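Long-range contact in GST N-terminal domain-containing protein (Pseudomonas syringae pv. tomato, PDB 3IC8), which is of unknown function but is probably a member of the glutathione transferase superfamily: residues A238-L243 against V295-F300. Residues are numbered along the deposited sequence; the frame is centred on the assembly and turned at random.
Sequences ATPAPL and VVHVHF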
# COMPACT_ATOMS: atom_id res chain seq x y z
N ALA A 238 4.07 -24.25 35.68
CA ALA A 238 4.20 -22.89 36.14
C ALA A 238 3.56 -22.66 37.48
O ALA A 238 2.80 -23.47 37.94
CB ALA A 238 3.63 -21.97 35.13
N THR A 239 3.88 -21.54 38.10
CA THR A 239 3.17 -21.12 39.29
C THR A 239 2.67 -19.70 39.13
O THR A 239 3.30 -18.87 38.52
CB THR A 239 3.99 -21.31 40.61
OG1 THR A 239 4.77 -20.16 40.87
CG2 THR A 239 4.88 -22.48 40.52
N PRO A 240 1.51 -19.43 39.68
CA PRO A 240 0.82 -18.18 39.46
C PRO A 240 1.59 -17.01 39.97
O PRO A 240 2.24 -17.08 40.97
CB PRO A 240 -0.44 -18.34 40.27
CG PRO A 240 -0.64 -19.73 40.37
CD PRO A 240 0.67 -20.37 40.42
N ALA A 241 1.48 -15.91 39.26
CA ALA A 241 2.22 -14.72 39.55
C ALA A 241 1.80 -14.12 40.86
O ALA A 241 0.73 -14.36 41.35
CB ALA A 241 2.02 -13.74 38.48
N PRO A 242 2.69 -13.36 41.44
CA PRO A 242 2.41 -12.73 42.71
C PRO A 242 1.28 -11.77 42.51
O PRO A 242 1.21 -11.17 41.46
CB PRO A 242 3.70 -11.98 43.01
CG PRO A 242 4.35 -11.82 41.75
CD PRO A 242 4.03 -13.02 40.96
N LEU A 243 0.41 -11.64 43.49
CA LEU A 243 -0.73 -10.78 43.43
C LEU A 243 -0.34 -9.33 43.48
O LEU A 243 0.67 -8.98 43.99
CB LEU A 243 -1.64 -11.05 44.60
CG LEU A 243 -2.03 -12.47 44.89
CD1 LEU A 243 -2.94 -12.50 46.02
CD2 LEU A 243 -2.70 -13.04 43.73
N VAL A 295 -2.81 -25.88 40.18
CA VAL A 295 -3.28 -24.66 40.77
C VAL A 295 -3.18 -23.54 39.78
O VAL A 295 -2.18 -23.36 39.13
CB VAL A 295 -2.47 -24.29 41.97
CG1 VAL A 295 -2.90 -22.98 42.48
CG2 VAL A 295 -2.62 -25.32 43.01
N VAL A 296 -4.25 -22.77 39.68
CA VAL A 296 -4.37 -21.75 38.69
C VAL A 296 -5.04 -20.50 39.23
O VAL A 296 -5.89 -20.57 40.09
CB VAL A 296 -5.17 -22.31 37.55
CG1 VAL A 296 -6.27 -21.43 37.21
CG2 VAL A 296 -4.31 -22.59 36.41
N HIS A 297 -4.65 -19.35 38.73
CA HIS A 297 -5.27 -18.10 39.08
C HIS A 297 -6.02 -17.60 37.88
O HIS A 297 -5.47 -17.53 36.81
CB HIS A 297 -4.22 -17.06 39.43
CG HIS A 297 -3.75 -17.10 40.84
ND1 HIS A 297 -4.04 -18.13 41.70
CD2 HIS A 297 -2.99 -16.23 41.53
CE1 HIS A 297 -3.49 -17.88 42.86
NE2 HIS A 297 -2.85 -16.74 42.79
N VAL A 298 -7.28 -17.24 38.06
CA VAL A 298 -8.12 -16.74 37.00
C VAL A 298 -8.55 -15.30 37.25
O VAL A 298 -9.02 -14.97 38.30
CB VAL A 298 -9.33 -17.62 36.83
CG1 VAL A 298 -10.11 -17.24 35.63
CG2 VAL A 298 -8.91 -19.00 36.71
N HIS A 299 -8.35 -14.45 36.27
CA HIS A 299 -8.57 -13.03 36.45
C HIS A 299 -9.76 -12.50 35.68
O HIS A 299 -9.92 -12.77 34.53
CB HIS A 299 -7.34 -12.25 36.06
CG HIS A 299 -6.07 -12.83 36.53
ND1 HIS A 299 -5.15 -12.11 37.24
CD2 HIS A 299 -5.52 -14.04 36.33
CE1 HIS A 299 -4.11 -12.86 37.50
NE2 HIS A 299 -4.31 -14.04 36.95
N PHE A 300 -10.58 -11.73 36.38
CA PHE A 300 -11.79 -11.16 35.83
C PHE A 300 -11.83 -9.70 36.14
O PHE A 300 -11.38 -9.29 37.15
CB PHE A 300 -13.01 -11.74 36.48
CG PHE A 300 -13.19 -13.17 36.25
CD1 PHE A 300 -13.74 -13.62 35.11
CD2 PHE A 300 -12.85 -14.07 37.21
CE1 PHE A 300 -13.92 -14.92 34.92
CE2 PHE A 300 -13.03 -15.37 37.01
CZ PHE A 300 -13.57 -15.79 35.88
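Pro240 and His297 have the nearest CA atoms across the two segments, 6.1 Å apart, and the extended run of Pro240 to Leu243 is inclined 42° to the chain from Val295 to His297. The pyrrolidine of Pro240 and the imidazole of His297 meet between the backbones, crossing at about a right angle. Pro240 CB sits over the imidazole face, 3.6 Å from the ring centroid of His297 and 14° off the normal, which meets the geometry of a CH-pi contact; its shortest approach is 3.5 Å, to His297 CD2. Pro240 CG extends the overlap to His297 ND1 and also reaches Val295, with 4.5 Å between Pro240 CG and Val295 CG1. Helix 228-237 ends just before this segment, which then runs past strand 296-300 of the beta sheet that continues from the thioredoxin-like N-terminal domain. There strand 296-300 runs parallel to strand 61-63 and antiparallel to strand 284-290, so the contact joins the post-helix linker to the C-terminal beta region. His297 CB points toward segment 238-243, and with CG anti to the carbonyl carbon (chi1 -85°) the ring presents one face to Pro240 CB; a weak 3.5 Å hydrogen bond from His297 ND1 to Val296 O may contribute to holding the ring's rotation. Leu243 adds a second approach: its CD2 methyl comes obliquely to the ring, 3.8 Å from His297 NE2. Between the two hydrophobic contacts, Ala241 N donates a hydrogen bond to Asp61 OD2, while Asp61 OD1 pairs with NE2 of His299, tying linker and strand to one carboxylate.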